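Local coordinates for tRNA(His) guanylyltransferase (Saccharomyces cerevisiae, PDB 5XOX), which adds a single guanosine to the 5' end of tRNA(His) in the 3'-5' direction, which is important for recognition by histidyl-tRNA synthetase, at residues L51-A56 and K115-K120. Residues are numbered along the deposited sequence; the frame is centred on the assembly and turned at random.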
loop_
_atom_site.group_PDB
_atom_site.type_symbol
_atom_site.label_atom_id
_atom_site.label_comp_id
_atom_site.label_asym_id
_atom_site.label_seq_id
_atom_site.Cartn_x
_atom_site.Cartn_y
_atom_site.Cartn_z
ATOM N N LEU A 51 -5.866 17.740 30.375
ATOM C CA LEU A 51 -5.622 16.311 30.468
ATOM C C LEU A 51 -6.914 15.523 30.760
ATOM O O LEU A 51 -7.157 14.475 30.170
ATOM C CB LEU A 51 -4.578 16.024 31.546
ATOM C CG LEU A 51 -3.087 15.994 31.188
ATOM C CD1 LEU A 51 -2.766 14.668 30.513
ATOM C CD2 LEU A 51 -2.624 17.180 30.348
ATOM N N LYS A 52 -7.755 16.039 31.649
ATOM C CA LYS A 52 -8.973 15.319 32.022
ATOM C C LYS A 52 -10.048 15.444 30.923
ATOM O O LYS A 52 -10.968 14.625 30.840
ATOM C CB LYS A 52 -9.524 15.837 33.352
ATOM C CG LYS A 52 -9.114 15.041 34.584
ATOM C CD LYS A 52 -9.744 15.663 35.832
ATOM C CE LYS A 52 -9.398 17.138 36.012
ATOM N NZ LYS A 52 -10.078 17.751 37.203
ATOM N N LEU A 53 -9.945 16.492 30.105
ATOM C CA LEU A 53 -10.802 16.640 28.939
ATOM C C LEU A 53 -10.441 15.531 27.984
ATOM O O LEU A 53 -11.291 14.715 27.591
ATOM C CB LEU A 53 -10.634 18.028 28.307
ATOM C CG LEU A 53 -10.960 18.272 26.839
ATOM C CD1 LEU A 53 -12.374 17.967 26.651
ATOM C CD2 LEU A 53 -10.747 19.734 26.506
ATOM N N MET A 54 -9.156 15.485 27.652
ATOM C CA MET A 54 -8.628 14.439 26.806
ATOM C C MET A 54 -9.070 13.099 27.317
ATOM O O MET A 54 -9.511 12.224 26.563
ATOM C CB MET A 54 -7.124 14.544 26.769
ATOM C CG MET A 54 -6.664 15.731 25.947
ATOM S SD MET A 54 -6.508 15.302 24.191
ATOM C CE MET A 54 -5.371 13.905 24.299
ATOM N N ASN A 55 -9.017 12.949 28.619
ATOM C CA ASN A 55 -9.384 11.681 29.183
ATOM C C ASN A 55 -10.868 11.379 28.970
ATOM O O ASN A 55 -11.199 10.275 28.541
ATOM C CB ASN A 55 -8.994 11.656 30.654
ATOM C CG ASN A 55 -7.519 11.367 30.842
ATOM O OD1 ASN A 55 -6.743 11.349 29.874
ATOM N ND2 ASN A 55 -7.107 11.212 32.092
ATOM N N ALA A 56 -11.760 12.340 29.216
ATOM C CA ALA A 56 -13.203 12.045 29.111
ATOM C C ALA A 56 -13.561 11.625 27.691
ATOM O O ALA A 56 -14.438 10.749 27.484
ATOM C CB ALA A 56 -14.059 13.249 29.538
ATOM N N LYS A 115 -17.406 22.063 29.512
ATOM C CA LYS A 115 -17.326 21.538 30.872
ATOM C C LYS A 115 -15.957 21.793 31.425
ATOM O O LYS A 115 -15.815 22.350 32.507
ATOM C CB LYS A 115 -17.660 20.033 30.952
ATOM C CG LYS A 115 -17.611 19.453 32.408
ATOM C CD LYS A 115 -18.715 18.382 32.674
ATOM C CE LYS A 115 -20.115 19.061 32.809
ATOM N NZ LYS A 115 -21.308 18.198 33.105
ATOM N N PHE A 116 -14.937 21.419 30.679
ATOM C CA PHE A 116 -13.605 21.547 31.242
ATOM C C PHE A 116 -13.033 22.976 31.328
ATOM O O PHE A 116 -12.205 23.263 32.194
ATOM C CB PHE A 116 -12.685 20.636 30.461
ATOM C CG PHE A 116 -12.946 19.193 30.720
ATOM C CD1 PHE A 116 -12.357 18.561 31.801
ATOM C CD2 PHE A 116 -13.842 18.486 29.941
ATOM C CE1 PHE A 116 -12.599 17.234 32.066
ATOM C CE2 PHE A 116 -14.098 17.156 30.202
ATOM C CZ PHE A 116 -13.474 16.529 31.270
ATOM N N PHE A 117 -13.480 23.876 30.461
ATOM C CA PHE A 117 -12.970 25.249 30.496
ATOM C C PHE A 117 -14.046 26.326 30.398
ATOM O O PHE A 117 -14.182 27.011 29.374
ATOM C CB PHE A 117 -11.962 25.469 29.380
ATOM C CG PHE A 117 -10.803 24.554 29.442
ATOM C CD1 PHE A 117 -9.709 24.875 30.212
ATOM C CD2 PHE A 117 -10.795 23.379 28.732
ATOM C CE1 PHE A 117 -8.626 24.036 30.282
ATOM C CE2 PHE A 117 -9.710 22.529 28.795
ATOM C CZ PHE A 117 -8.622 22.862 29.575
ATOM N N PRO A 118 -14.796 26.507 31.477
ATOM C CA PRO A 118 -15.752 27.604 31.483
ATOM C C PRO A 118 -15.009 28.947 31.410
ATOM O O PRO A 118 -15.588 29.958 31.026
ATOM C CB PRO A 118 -16.473 27.416 32.819
ATOM C CG PRO A 118 -16.136 25.993 33.235
ATOM C CD PRO A 118 -14.760 25.798 32.758
ATOM N N GLU A 119 -13.721 28.925 31.752
ATOM C CA GLU A 119 -12.862 30.111 31.749
ATOM C C GLU A 119 -12.813 30.836 30.411
ATOM O O GLU A 119 -13.279 31.967 30.283
ATOM C CB GLU A 119 -11.434 29.721 32.126
ATOM C CG GLU A 119 -11.348 28.663 33.204
ATOM C CD GLU A 119 -10.204 28.909 34.170
ATOM O OE1 GLU A 119 -9.850 30.088 34.389
ATOM O OE2 GLU A 119 -9.659 27.920 34.706
ATOM N N LYS A 120 -12.177 30.194 29.437
ATOM C CA LYS A 120 -12.080 30.731 28.094
ATOM C C LYS A 120 -12.744 29.776 27.094
ATOM O O LYS A 120 -12.302 28.640 26.937
ATOM C CB LYS A 120 -10.606 31.000 27.738
ATOM C CG LYS A 120 -10.366 31.439 26.292
ATOM C CD LYS A 120 -10.830 32.877 26.040
ATOM C CE LYS A 120 -10.757 33.252 24.551
ATOM N NZ LYS A 120 -9.369 33.417 24.030
#
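The F116 ring lies with one face against the backbone of helix 48-64: L53 CA sits 3.4 Å from the ring centroid and 6° off the ring normal, the geometry of a CH-pi contact. L53 N lies over the same face, while K52 O and the methyl of A56 approach obliquely, A56 CB being 3.8 Å from F116 CZ. F117 is met differently: L53 CD2 reaches the ring edge, near its plane, 3.8 Å from F117 CE2. L53 thus serves both rings, for its CB also lies 3.5 Å from F116 CG and its CD1 3.6 Å from F116 CD2. Its CG stands anti to the backbone N (chi1 156°), which swings the isobutyl group toward the phenylalanines. K52 adds its CB, 3.6 Å from F116 CE1, before its chain turns away. No hydrogen bond crosses; apolar side chains and the ring laid on helix backbone bury 238 Å², both sides summed. Replacing F116 with an alanine removes the ring, which would probably leave L53 CA, CB and CD1 and the A56 methyl without their aromatic partner. Helix 94-116 has ended at F117, whose backbone is extended (phi -134°) and whose ring also meets W113 and F42. Beside the pocket where L51 touches GTP, the contact joins the two helices of the beta-alpha-beta-beta-alpha-beta, ferredoxin-like palm characteristic of the Thg1 family.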